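Long-range contacts in seryl-tRNA synthetase, cytoplasmic (Candida albicans, PDB 3QO7), which catalyses the ATP-dependent attachment of serine to tRNA(Ser), first activating serine as seryl-adenylate and then transferring it to the acceptor end of the tRNA: residues 173-178 with 294-299; 228-233 with 277-282; 365-370 with 409-414. All blocks are in the same frame, centred on the assembly; numbering follows the deposited sequence.

Contact 1 (173-178 with 294-299). With ATP (adenosine-5'-triphosphate), chain B.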
loop_
_atom_site.group_PDB
_atom_site.type_symbol
_atom_site.label_atom_id
_atom_site.label_comp_id
_atom_site.label_asym_id
_atom_site.label_seq_id
_atom_site.Cartn_x
_atom_site.Cartn_y
_atom_site.Cartn_z
ATOM N N VAL A 173 -3.719 0.084 13.756
ATOM C CA VAL A 173 -4.024 -0.788 12.625
ATOM C C VAL A 173 -4.371 -2.204 13.011
ATOM O O VAL A 173 -4.862 -2.957 12.185
ATOM C CB VAL A 173 -2.922 -0.764 11.498
ATOM C CG1 VAL A 173 -1.625 -1.289 12.000
ATOM C CG2 VAL A 173 -3.395 -1.550 10.244
ATOM N N GLY A 174 -4.152 -2.560 14.269
ATOM C CA GLY A 174 -4.459 -3.904 14.719
ATOM C C GLY A 174 -3.257 -4.828 14.776
ATOM O O GLY A 174 -2.123 -4.386 14.937
ATOM N N HIS A 175 -3.530 -6.121 14.644
ATOM C CA HIS A 175 -2.565 -7.216 14.789
ATOM C C HIS A 175 -1.271 -6.996 13.994
ATOM O O HIS A 175 -1.297 -6.889 12.774
ATOM C CB HIS A 175 -3.277 -8.508 14.344
ATOM C CG HIS A 175 -2.463 -9.756 14.476
ATOM N ND1 HIS A 175 -2.085 -10.511 13.386
ATOM C CD2 HIS A 175 -1.995 -10.408 15.569
ATOM C CE1 HIS A 175 -1.395 -11.560 13.801
ATOM N NE2 HIS A 175 -1.329 -11.523 15.121
ATOM N N ARG A 176 -0.142 -6.921 14.689
ATOM C CA ARG A 176 1.154 -6.776 14.032
ATOM C C ARG A 176 1.358 -5.433 13.337
ATOM O O ARG A 176 2.272 -5.290 12.525
ATOM C CB ARG A 176 1.361 -7.883 13.000
ATOM C CG ARG A 176 1.320 -9.280 13.560
ATOM C CD ARG A 176 2.571 -9.622 14.323
ATOM N NE ARG A 176 2.449 -10.954 14.909
ATOM C CZ ARG A 176 2.848 -12.078 14.317
ATOM N NH1 ARG A 176 3.408 -12.029 13.122
ATOM N NH2 ARG A 176 2.697 -13.254 14.925
ATOM N N GLY A 177 0.509 -4.454 13.618
ATOM C CA GLY A 177 0.702 -3.146 13.026
ATOM C C GLY A 177 1.900 -2.459 13.636
ATOM O O GLY A 177 2.183 -2.642 14.812
ATOM N N TYR A 178 2.607 -1.657 12.859
ATOM C CA TYR A 178 3.788 -0.992 13.393
ATOM C C TYR A 178 4.124 0.289 12.613
ATOM O O TYR A 178 3.778 0.426 11.428
ATOM C CB TYR A 178 4.989 -1.959 13.378
ATOM C CG TYR A 178 5.416 -2.316 11.959
ATOM C CD1 TYR A 178 6.406 -1.595 11.310
ATOM C CD2 TYR A 178 4.790 -3.340 11.254
ATOM C CE1 TYR A 178 6.785 -1.904 9.996
ATOM C CE2 TYR A 178 5.157 -3.651 9.947
ATOM C CZ TYR A 178 6.154 -2.926 9.321
ATOM O OH TYR A 178 6.527 -3.219 8.023
ATOM N N ARG A 294 7.510 -11.145 10.887
ATOM C CA ARG A 294 6.351 -11.704 10.206
ATOM C C ARG A 294 5.238 -10.698 10.463
ATOM O O ARG A 294 4.707 -10.625 11.566
ATOM C CB ARG A 294 6.025 -13.101 10.780
ATOM C CG ARG A 294 5.074 -14.037 9.940
ATOM C CD ARG A 294 5.649 -14.464 8.563
ATOM N NE ARG A 294 6.212 -15.825 8.536
ATOM C CZ ARG A 294 6.697 -16.433 7.444
ATOM N NH1 ARG A 294 7.191 -17.667 7.522
ATOM N NH2 ARG A 294 6.689 -15.815 6.265
ATOM N N VAL A 295 4.944 -9.873 9.462
ATOM C CA VAL A 295 3.970 -8.783 9.597
ATOM C C VAL A 295 3.034 -8.747 8.383
ATOM O O VAL A 295 3.232 -9.505 7.431
ATOM C CB VAL A 295 4.674 -7.403 9.798
ATOM C CG1 VAL A 295 5.306 -7.309 11.188
ATOM C CG2 VAL A 295 5.728 -7.169 8.716
ATOM N N HIS A 296 2.016 -7.887 8.395
ATOM C CA HIS A 296 1.028 -7.868 7.281
ATOM C C HIS A 296 1.407 -6.995 6.080
ATOM O O HIS A 296 0.886 -7.183 4.980
ATOM C CB HIS A 296 -0.343 -7.437 7.773
ATOM C CG HIS A 296 -0.946 -8.379 8.757
ATOM N ND1 HIS A 296 -1.423 -9.624 8.400
ATOM C CD2 HIS A 296 -1.129 -8.272 10.091
ATOM C CE1 HIS A 296 -1.882 -10.238 9.472
ATOM N NE2 HIS A 296 -1.721 -9.438 10.509
ATOM N N ALA A 297 2.316 -6.054 6.304
ATOM C CA ALA A 297 2.789 -5.144 5.267
ATOM C C ALA A 297 4.305 -4.953 5.388
ATOM O O ALA A 297 4.863 -4.840 6.505
ATOM C CB ALA A 297 2.089 -3.825 5.394
ATOM N N PHE A 298 4.979 -4.932 4.246
ATOM C CA PHE A 298 6.441 -4.806 4.254
ATOM C C PHE A 298 6.942 -4.567 2.840
ATOM O O PHE A 298 6.188 -4.707 1.869
ATOM C CB PHE A 298 7.101 -6.061 4.847
ATOM C CG PHE A 298 6.741 -7.337 4.107
ATOM C CD1 PHE A 298 7.502 -7.771 3.010
ATOM C CD2 PHE A 298 5.625 -8.074 4.470
ATOM C CE1 PHE A 298 7.171 -8.939 2.310
ATOM C CE2 PHE A 298 5.277 -9.226 3.761
ATOM C CZ PHE A 298 6.057 -9.661 2.679
ATOM N N GLU A 299 8.212 -4.207 2.716
ATOM C CA GLU A 299 8.763 -3.944 1.397
ATOM C C GLU A 299 9.662 -5.075 0.916
ATOM O O GLU A 299 10.296 -5.786 1.719
ATOM C CB GLU A 299 9.480 -2.600 1.364
ATOM C CG GLU A 299 8.520 -1.407 1.515
ATOM C CD GLU A 299 7.961 -1.321 2.922
ATOM O OE1 GLU A 299 8.803 -1.221 3.860
ATOM O OE2 GLU A 299 6.701 -1.388 3.084
HETATM P PG ATP B . 7.990 -19.799 2.161
HETATM O O1G ATP B . 6.868 -20.679 1.659
HETATM O O2G ATP B . 7.525 -18.600 2.961
HETATM O O3G ATP B . 9.119 -20.576 2.797
HETATM P PB ATP B . 7.761 -18.473 -0.300
HETATM O O1B ATP B . 6.308 -18.540 0.116
HETATM O O2B ATP B . 8.177 -18.952 -1.666
HETATM O O3B ATP B . 8.665 -19.155 0.834
HETATM P PA ATP B . 7.334 -15.697 -0.089
HETATM O O1A ATP B . 6.054 -16.084 0.636
HETATM O O2A ATP B . 7.301 -15.095 -1.477
HETATM O O3A ATP B . 8.301 -16.975 -0.176
HETATM O "O5'" ATP B . 8.353 -14.921 0.889
HETATM C "C5'" ATP B . 9.727 -14.888 0.496
HETATM C "C4'" ATP B . 10.425 -13.871 1.366
HETATM O "O4'" ATP B . 9.501 -12.840 1.746
HETATM C "C3'" ATP B . 10.824 -14.550 2.640
HETATM O "O3'" ATP B . 12.181 -14.973 2.510
HETATM C "C2'" ATP B . 10.616 -13.502 3.716
HETATM O "O2'" ATP B . 11.859 -12.831 3.941
HETATM C "C1'" ATP B . 9.620 -12.512 3.132
HETATM N N9 ATP B . 8.301 -12.612 3.827
HETATM C C8 ATP B . 7.349 -13.526 3.557
HETATM N N7 ATP B . 6.263 -13.358 4.360
HETATM C C5 ATP B . 6.513 -12.315 5.177
HETATM C C6 ATP B . 5.785 -11.609 6.261
HETATM N N6 ATP B . 4.539 -12.010 6.627
HETATM N N1 ATP B . 6.388 -10.562 6.862
HETATM C C2 ATP B . 7.614 -10.153 6.498
HETATM N N3 ATP B . 8.327 -10.747 5.517
HETATM C C4 ATP B . 7.851 -11.820 4.825
HETATM O O HOH W 1 1.645 -5.316 9.829
#
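Tyr178 OH donates a hydrogen bond to Ala297 O at 2.8 Å, reaching the carbonyl oxygen from 29° off its plane; Glu409 OE2 meets the same hydroxyl weakly. The bond ties the phenol edge to the first residue of strand 297-307. At the outer end of the contact, His175 ND1 and His296 NE2 are joined by a hydrogen bond of 3.1 Å. The two imidazoles meet rim to rim, their planes inclined at 57°, and the far nitrogen of His296, ND1, is bound to Arg279 O. The guanidinium of Arg176 presents its edge to Arg294 O, with NH1 modelled so near that the length of this bond is doubtful. Water 1 joins the backbones between these side chains, donating to Arg176 O and accepting from His296 N.

Arg176 CB rests 3.8 Å from His296 CD2, and the next carbon of the arginine, CG, covers one face of the His175 ring. With His175 CG anti to its own backbone N (chi1 -178°), that ring swings out alongside the Arg176 chain to meet His296. Deeper in, Tyr178 CE2 touches Val295 CG2 at 3.8 Å, the two side chains crossing nearly at a right angle. The loop that brings these residues in is a type II turn from Gly174 to Gly177, following helix 166-173.

Its partner segment reads the adenine. Val295 N donates to ATP N1 at 3.1 Å while ATP N6 donates to Val295 O at 2.9 Å, and the base lies over one face of the Phe298 ring. Backbone recognition of N1 and N6 beside a stacked phenylalanine is the adenine site of motif 2 in class II aminoacyl-tRNA synthetases.

Contact 2 (228-233 with 277-282). With ATP (adenosine-5'-triphosphate), chain B.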
loop_
_atom_site.group_PDB
_atom_site.type_symbol
_atom_site.label_atom_id
_atom_site.label_comp_id
_atom_site.label_asym_id
_atom_site.label_seq_id
_atom_site.Cartn_x
_atom_site.Cartn_y
_atom_site.Cartn_z
ATOM N N ASP A 228 -8.622 -16.659 -1.647
ATOM C CA ASP A 228 -9.512 -16.896 -0.518
ATOM C C ASP A 228 -8.761 -17.240 0.767
ATOM O O ASP A 228 -9.149 -18.165 1.483
ATOM C CB ASP A 228 -10.531 -17.999 -0.851
ATOM C CG ASP A 228 -9.872 -19.309 -1.265
ATOM O OD1 ASP A 228 -9.516 -20.109 -0.375
ATOM O OD2 ASP A 228 -9.720 -19.544 -2.482
ATOM N N GLU A 229 -7.700 -16.494 1.069
ATOM C CA GLU A 229 -6.932 -16.771 2.274
ATOM C C GLU A 229 -5.769 -15.820 2.517
ATOM O O GLU A 229 -5.485 -15.473 3.661
ATOM C CB GLU A 229 -6.404 -18.208 2.246
ATOM C CG GLU A 229 -5.644 -18.616 3.500
ATOM C CD GLU A 229 -4.947 -19.953 3.348
ATOM O OE1 GLU A 229 -4.852 -20.449 2.202
ATOM O OE2 GLU A 229 -4.493 -20.505 4.374
ATOM N N GLU A 230 -5.083 -15.418 1.452
ATOM C CA GLU A 230 -3.842 -14.660 1.616
ATOM C C GLU A 230 -3.944 -13.188 1.230
ATOM O O GLU A 230 -3.282 -12.340 1.837
ATOM C CB GLU A 230 -2.688 -15.325 0.855
ATOM C CG GLU A 230 -1.327 -14.632 1.041
ATOM C CD GLU A 230 -0.783 -14.705 2.483
ATOM O OE1 GLU A 230 -1.583 -14.671 3.448
ATOM O OE2 GLU A 230 0.459 -14.796 2.649
ATOM N N LEU A 231 -4.786 -12.892 0.242
ATOM C CA LEU A 231 -4.841 -11.566 -0.364
ATOM C C LEU A 231 -5.931 -10.664 0.199
ATOM O O LEU A 231 -7.086 -11.065 0.339
ATOM C CB LEU A 231 -5.001 -11.688 -1.879
ATOM C CG LEU A 231 -3.760 -12.237 -2.588
ATOM C CD1 LEU A 231 -3.881 -12.204 -4.123
ATOM C CD2 LEU A 231 -2.536 -11.473 -2.131
ATOM N N TYR A 232 -5.556 -9.430 0.512
ATOM C CA TYR A 232 -6.542 -8.436 0.902
ATOM C C TYR A 232 -7.370 -8.038 -0.315
ATOM O O TYR A 232 -6.831 -7.754 -1.382
ATOM C CB TYR A 232 -5.872 -7.190 1.498
ATOM C CG TYR A 232 -5.241 -7.388 2.869
ATOM C CD1 TYR A 232 -6.001 -7.265 4.034
ATOM C CD2 TYR A 232 -3.871 -7.688 2.998
ATOM C CE1 TYR A 232 -5.427 -7.432 5.284
ATOM C CE2 TYR A 232 -3.285 -7.858 4.239
ATOM C CZ TYR A 232 -4.063 -7.722 5.387
ATOM O OH TYR A 232 -3.488 -7.897 6.637
ATOM N N LYS A 233 -8.684 -8.034 -0.166
ATOM C CA LYS A 233 -9.528 -7.453 -1.181
ATOM C C LYS A 233 -9.665 -5.945 -0.923
ATOM O O LYS A 233 -9.742 -5.502 0.216
ATOM C CB LYS A 233 -10.883 -8.152 -1.205
ATOM C CG LYS A 233 -11.173 -8.844 -2.524
ATOM C CD LYS A 233 -12.218 -9.945 -2.384
ATOM C CE LYS A 233 -13.618 -9.392 -2.085
ATOM N NZ LYS A 233 -14.647 -10.488 -1.997
ATOM N N CYS A 277 4.136 -5.092 0.069
ATOM C CA CYS A 277 3.560 -6.415 -0.076
ATOM C C CYS A 277 2.636 -6.548 1.095
ATOM O O CYS A 277 2.962 -6.070 2.185
ATOM C CB CYS A 277 4.640 -7.504 0.028
ATOM S SG CYS A 277 5.998 -7.323 -1.148
ATOM N N PHE A 278 1.497 -7.199 0.875
ATOM C CA PHE A 278 0.448 -7.273 1.881
ATOM C C PHE A 278 0.005 -8.707 2.035
ATOM O O PHE A 278 -0.293 -9.397 1.047
ATOM C CB PHE A 278 -0.715 -6.324 1.542
ATOM C CG PHE A 278 -0.279 -4.888 1.410
ATOM C CD1 PHE A 278 -0.339 -4.026 2.496
ATOM C CD2 PHE A 278 0.267 -4.421 0.215
ATOM C CE1 PHE A 278 0.117 -2.702 2.385
ATOM C CE2 PHE A 278 0.730 -3.126 0.098
ATOM C CZ PHE A 278 0.651 -2.252 1.189
ATOM N N ARG A 279 -0.003 -9.167 3.283
ATOM C CA ARG A 279 -0.373 -10.544 3.562
ATOM C C ARG A 279 -1.378 -10.652 4.693
ATOM O O ARG A 279 -1.108 -10.198 5.802
ATOM C CB ARG A 279 0.878 -11.349 3.859
ATOM C CG ARG A 279 1.825 -11.402 2.678
ATOM C CD ARG A 279 2.583 -12.717 2.618
ATOM N NE ARG A 279 3.595 -12.686 1.569
ATOM C CZ ARG A 279 4.610 -13.543 1.487
ATOM N NH1 ARG A 279 4.743 -14.506 2.402
ATOM N NH2 ARG A 279 5.491 -13.424 0.491
ATOM N N ARG A 280 -2.537 -11.250 4.414
ATOM C CA ARG A 280 -3.547 -11.449 5.464
ATOM C C ARG A 280 -3.050 -12.353 6.570
ATOM O O ARG A 280 -3.466 -12.205 7.712
ATOM C CB ARG A 280 -4.839 -12.035 4.910
ATOM C CG ARG A 280 -5.505 -11.175 3.875
ATOM C CD ARG A 280 -6.917 -11.641 3.624
ATOM N NE ARG A 280 -7.566 -11.916 4.889
ATOM C CZ ARG A 280 -8.377 -12.944 5.082
ATOM N NH1 ARG A 280 -8.626 -13.765 4.067
ATOM N NH2 ARG A 280 -8.929 -13.150 6.279
ATOM N N GLU A 281 -2.175 -13.297 6.222
ATOM C CA GLU A 281 -1.622 -14.250 7.178
ATOM C C GLU A 281 -0.269 -13.826 7.737
ATOM O O GLU A 281 0.733 -13.725 7.016
ATOM C CB GLU A 281 -1.488 -15.626 6.531
ATOM C CG GLU A 281 -2.806 -16.323 6.283
ATOM C CD GLU A 281 -3.530 -16.641 7.574
ATOM O OE1 GLU A 281 -3.249 -17.715 8.165
ATOM O OE2 GLU A 281 -4.370 -15.810 7.999
ATOM N N ALA A 282 -0.240 -13.602 9.041
ATOM C CA ALA A 282 1.005 -13.284 9.717
ATOM C C ALA A 282 0.952 -13.694 11.202
ATOM O O ALA A 282 1.324 -12.919 12.087
ATOM C CB ALA A 282 1.315 -11.804 9.557
HETATM P PG ATP B . 7.990 -19.799 2.161
HETATM O O1G ATP B . 6.868 -20.679 1.659
HETATM O O2G ATP B . 7.525 -18.600 2.961
HETATM O O3G ATP B . 9.119 -20.576 2.797
HETATM P PB ATP B . 7.761 -18.473 -0.300
HETATM O O1B ATP B . 6.308 -18.540 0.116
HETATM O O2B ATP B . 8.177 -18.952 -1.666
HETATM O O3B ATP B . 8.665 -19.155 0.834
HETATM P PA ATP B . 7.334 -15.697 -0.089
HETATM O O1A ATP B . 6.054 -16.084 0.636
HETATM O O2A ATP B . 7.301 -15.095 -1.477
HETATM O O3A ATP B . 8.301 -16.975 -0.176
HETATM O "O5'" ATP B . 8.353 -14.921 0.889
HETATM C "C5'" ATP B . 9.727 -14.888 0.496
HETATM C "C4'" ATP B . 10.425 -13.871 1.366
HETATM O "O4'" ATP B . 9.501 -12.840 1.746
HETATM C "C3'" ATP B . 10.824 -14.550 2.640
HETATM O "O3'" ATP B . 12.181 -14.973 2.510
HETATM C "C2'" ATP B . 10.616 -13.502 3.716
HETATM O "O2'" ATP B . 11.859 -12.831 3.941
HETATM C "C1'" ATP B . 9.620 -12.512 3.132
HETATM N N9 ATP B . 8.301 -12.612 3.827
HETATM C C8 ATP B . 7.349 -13.526 3.557
HETATM N N7 ATP B . 6.263 -13.358 4.360
HETATM C C5 ATP B . 6.513 -12.315 5.177
HETATM C C6 ATP B . 5.785 -11.609 6.261
HETATM N N6 ATP B . 4.539 -12.010 6.627
HETATM N N1 ATP B . 6.388 -10.562 6.862
HETATM C C2 ATP B . 7.614 -10.153 6.498
HETATM N N3 ATP B . 8.327 -10.747 5.517
HETATM C C4 ATP B . 7.851 -11.820 4.825
HETATM O O HOH W 2 -2.551 -8.726 -0.160
#
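Segments 228-233 and 277-282 come closest at Glu230 and Arg280, where Arg280 N donates to Glu230 O at 2.9 Å and the touching parts of the two segments run 150° apart. The next residue along is held by the side chain of the same glutamate: Glu281 N donates to Glu230 OE1 at 3.2 Å, on the syn side of the carboxylate and 26° out of its plane. Glu230 thus takes two consecutive amides, one with its carbonyl and one with its carboxylate. Its CB points away from the partner segment, and the bend at chi2 (66°) folds the carboxylate back onto it. The other oxygen, OE2, lies against the aliphatic part of Arg279 and makes a long salt bridge of 3.9 Å to Arg279 NE.

Tyr232 supplies a flat floor for Arg280. Arg280 CG sits 3.7 Å from the ring centroid, almost exactly on its normal, in a CH-pi contact, and Tyr232 CD2 packs against Phe278 CB at 3.7 Å. Off the ring's CG/CD2 edge, water 2 links the backbones, accepting from Tyr232 N and donating to Phe278 O. The Arg280 chain leads up and away from the ring face, and NE forms a salt bridge with Asp236 of the second subunit; Lys233 also pairs with a strand of that subunit, so the dimer interface adjoins this contact.

Arg279 turns instead to the nucleotide. Its NH1 makes a weak hydrogen bond of 2.7 Å to ATP O1A, but NH2 is modelled too near the alpha phosphorus, which leaves the exact placing of the whole guanidinium doubtful. An arginine just after the first motif 2 strand, directed at the alpha phosphate, is a hallmark of the class II synthetase active site.

Contact 3 (365-370 with 409-414). With ATP (adenosine-5'-triphosphate), chain B.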
loop_
_atom_site.group_PDB
_atom_site.type_symbol
_atom_site.label_atom_id
_atom_site.label_comp_id
_atom_site.label_asym_id
_atom_site.label_seq_id
_atom_site.Cartn_x
_atom_site.Cartn_y
_atom_site.Cartn_z
ATOM N N LYS A 365 16.598 -18.864 9.447
ATOM C CA LYS A 365 15.235 -18.502 9.070
ATOM C C LYS A 365 15.237 -17.949 7.663
ATOM O O LYS A 365 16.196 -17.291 7.245
ATOM C CB LYS A 365 14.636 -17.499 10.053
ATOM C CG LYS A 365 14.766 -17.930 11.502
ATOM C CD LYS A 365 13.980 -17.036 12.426
ATOM C CE LYS A 365 12.475 -17.295 12.318
ATOM N NZ LYS A 365 12.087 -18.586 12.972
ATOM N N GLU A 366 14.175 -18.241 6.925
ATOM C CA GLU A 366 14.144 -17.957 5.509
ATOM C C GLU A 366 14.089 -16.454 5.203
ATOM O O GLU A 366 13.241 -15.742 5.727
ATOM C CB GLU A 366 12.967 -18.682 4.879
ATOM C CG GLU A 366 12.786 -18.389 3.417
ATOM C CD GLU A 366 11.346 -18.140 3.069
ATOM O OE1 GLU A 366 10.470 -18.708 3.755
ATOM O OE2 GLU A 366 11.085 -17.380 2.112
ATOM N N LEU A 367 14.996 -15.982 4.346
ATOM C CA LEU A 367 15.006 -14.581 3.911
ATOM C C LEU A 367 14.741 -14.444 2.416
ATOM O O LEU A 367 14.389 -13.379 1.930
ATOM C CB LEU A 367 16.349 -13.921 4.232
ATOM C CG LEU A 367 16.611 -13.717 5.709
ATOM C CD1 LEU A 367 17.746 -12.760 5.878
ATOM C CD2 LEU A 367 15.366 -13.203 6.363
ATOM N N VAL A 368 14.897 -15.538 1.696
ATOM C CA VAL A 368 14.924 -15.494 0.267
ATOM C C VAL A 368 14.369 -16.781 -0.238
ATOM O O VAL A 368 14.665 -17.814 0.301
ATOM C CB VAL A 368 16.374 -15.377 -0.253
ATOM C CG1 VAL A 368 16.463 -15.801 -1.718
ATOM C CG2 VAL A 368 16.900 -13.956 -0.077
ATOM N N SER A 369 13.602 -16.707 -1.306
ATOM C CA SER A 369 13.000 -17.857 -1.925
ATOM C C SER A 369 13.195 -17.702 -3.434
ATOM O O SER A 369 12.868 -16.653 -4.004
ATOM C CB SER A 369 11.524 -17.829 -1.599
ATOM O OG SER A 369 10.933 -19.050 -1.930
ATOM N N CYS A 370 13.731 -18.725 -4.092
ATOM C CA CYS A 370 14.090 -18.599 -5.500
ATOM C C CYS A 370 13.546 -19.775 -6.316
ATOM O O CYS A 370 13.857 -20.920 -6.021
ATOM C CB CYS A 370 15.612 -18.462 -5.639
ATOM S SG CYS A 370 16.222 -18.543 -7.333
ATOM N N GLU A 409 12.194 -5.479 5.933
ATOM C CA GLU A 409 11.965 -5.508 7.377
ATOM C C GLU A 409 12.550 -6.784 7.963
ATOM O O GLU A 409 13.192 -6.768 9.016
ATOM C CB GLU A 409 10.474 -5.375 7.713
ATOM C CG GLU A 409 9.952 -3.915 7.673
ATOM C CD GLU A 409 9.539 -3.417 6.273
ATOM O OE1 GLU A 409 9.711 -4.158 5.283
ATOM O OE2 GLU A 409 9.019 -2.285 6.167
ATOM N N ARG A 410 12.348 -7.895 7.274
ATOM C CA ARG A 410 12.885 -9.161 7.760
ATOM C C ARG A 410 14.424 -9.154 7.692
ATOM O O ARG A 410 15.100 -9.555 8.643
ATOM C CB ARG A 410 12.267 -10.328 7.008
ATOM C CG ARG A 410 12.762 -11.642 7.479
ATOM C CD ARG A 410 12.069 -12.794 6.771
ATOM N NE ARG A 410 10.656 -12.847 7.098
ATOM C CZ ARG A 410 9.917 -13.946 6.997
ATOM N NH1 ARG A 410 10.468 -15.074 6.570
ATOM N NH2 ARG A 410 8.629 -13.914 7.318
ATOM N N THR A 411 14.983 -8.619 6.608
ATOM C CA THR A 411 16.427 -8.462 6.534
ATOM C C THR A 411 16.994 -7.582 7.649
ATOM O O THR A 411 18.086 -7.842 8.172
ATOM C CB THR A 411 16.840 -7.935 5.162
ATOM O OG1 THR A 411 16.447 -8.906 4.164
ATOM C CG2 THR A 411 18.365 -7.684 5.120
ATOM N N ILE A 412 16.251 -6.546 8.017
ATOM C CA ILE A 412 16.618 -5.727 9.167
ATOM C C ILE A 412 16.725 -6.570 10.435
ATOM O O ILE A 412 17.698 -6.451 11.177
ATOM C CB ILE A 412 15.616 -4.562 9.378
ATOM C CG1 ILE A 412 15.719 -3.599 8.203
ATOM C CG2 ILE A 412 15.870 -3.841 10.715
ATOM C CD1 ILE A 412 14.822 -2.402 8.315
ATOM N N CYS A 413 15.734 -7.434 10.672
ATOM C CA CYS A 413 15.762 -8.293 11.850
ATOM C C CYS A 413 17.042 -9.096 11.916
ATOM O O CYS A 413 17.676 -9.192 12.956
ATOM C CB CYS A 413 14.575 -9.245 11.854
ATOM S SG CYS A 413 12.965 -8.398 11.983
ATOM N N CYS A 414 17.427 -9.685 10.799
ATOM C CA CYS A 414 18.626 -10.503 10.786
ATOM C C CYS A 414 19.842 -9.640 11.110
ATOM O O CYS A 414 20.689 -10.015 11.912
ATOM C CB CYS A 414 18.773 -11.172 9.438
ATOM S SG CYS A 414 20.151 -12.287 9.325
HETATM P PG ATP B . 7.990 -19.799 2.161
HETATM O O1G ATP B . 6.868 -20.679 1.659
HETATM O O2G ATP B . 7.525 -18.600 2.961
HETATM O O3G ATP B . 9.119 -20.576 2.797
HETATM P PB ATP B . 7.761 -18.473 -0.300
HETATM O O1B ATP B . 6.308 -18.540 0.116
HETATM O O2B ATP B . 8.177 -18.952 -1.666
HETATM O O3B ATP B . 8.665 -19.155 0.834
HETATM P PA ATP B . 7.334 -15.697 -0.089
HETATM O O1A ATP B . 6.054 -16.084 0.636
HETATM O O2A ATP B . 7.301 -15.095 -1.477
HETATM O O3A ATP B . 8.301 -16.975 -0.176
HETATM O "O5'" ATP B . 8.353 -14.921 0.889
HETATM C "C5'" ATP B . 9.727 -14.888 0.496
HETATM C "C4'" ATP B . 10.425 -13.871 1.366
HETATM O "O4'" ATP B . 9.501 -12.840 1.746
HETATM C "C3'" ATP B . 10.824 -14.550 2.640
HETATM O "O3'" ATP B . 12.181 -14.973 2.510
HETATM C "C2'" ATP B . 10.616 -13.502 3.716
HETATM O "O2'" ATP B . 11.859 -12.831 3.941
HETATM C "C1'" ATP B . 9.620 -12.512 3.132
HETATM N N9 ATP B . 8.301 -12.612 3.827
HETATM C C8 ATP B . 7.349 -13.526 3.557
HETATM N N7 ATP B . 6.263 -13.358 4.360
HETATM C C5 ATP B . 6.513 -12.315 5.177
HETATM C C6 ATP B . 5.785 -11.609 6.261
HETATM N N6 ATP B . 4.539 -12.010 6.627
HETATM N N1 ATP B . 6.388 -10.562 6.862
HETATM C C2 ATP B . 7.614 -10.153 6.498
HETATM N N3 ATP B . 8.327 -10.747 5.517
HETATM C C4 ATP B . 7.851 -11.820 4.825
HETATM O O HOH W 3 15.071 -10.933 2.692
#
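Arg410 NH1 donates to Glu366 O at 3.0 Å, nearly straight at 162° and with the oxygen lying in the guanidinium plane, while the aliphatic start of the same side chain packs on Leu367 CD2. This is the dense half of the contact. The Arg410 chain leaves the helix extended and turns at chi3 (-65°), which brings one guanidinium face against ATP C2' and NH2 to 3.3 Å from ATP C4, on the side of the adenine opposite Phe298. Arg410 NE is bound to Phe293 O; with the bond to Glu366 O this fixes the rotation of the group.

Sandwiching the base in this way is the textbook role of the arginine of class II motif 3, here strand 399-407 of the sheet followed by helix 408-419. Glu366, on the adjoining strand 363-372, accepts from ATP O3' through OE2 at 2.7 Å; Leu367 O receives a weak bond from O2'. A classic beta bulge at Leu367 and Val368, both facing Leu354, lies within the strand.

Towards Thr411 the packing is looser. Water 3 bridges the gap, donating to Leu367 O at 2.7 Å and to Thr411 OG1 at 2.9 Å, although the main partner of that hydroxyl is Ala407 O. Leu367 CD1 reaches Cys414 CB only at 4.0 Å, and beyond Leu367 the strand diverges from the helix, their axes crossing at -138°.

How the contacts relate
All three contacts border the ATP and reach the same largely antiparallel sheet, but they approach it differently. Contact 3 is buried, a strand against a helix, whereas contacts 1 and 2 are partly buried, built largely from loops, and both touch the second subunit. Contacts 1 and 2 sit on neighbouring strands, 297-307 and 269-278, and meet directly: Phe298 N lies 3.1 Å from Cys277 O, a probable hydrogen bond. Contact 1 joins contact 3 through Glu299 N and Glu409 OE1, 3.0 Å apart; contacts 2 and 3 do not touch. Contact 1 gives adenine its backbone bonds and Phe298, contact 2 the alpha-phosphate arginine, contact 3 the ribose bonds and the base's other face.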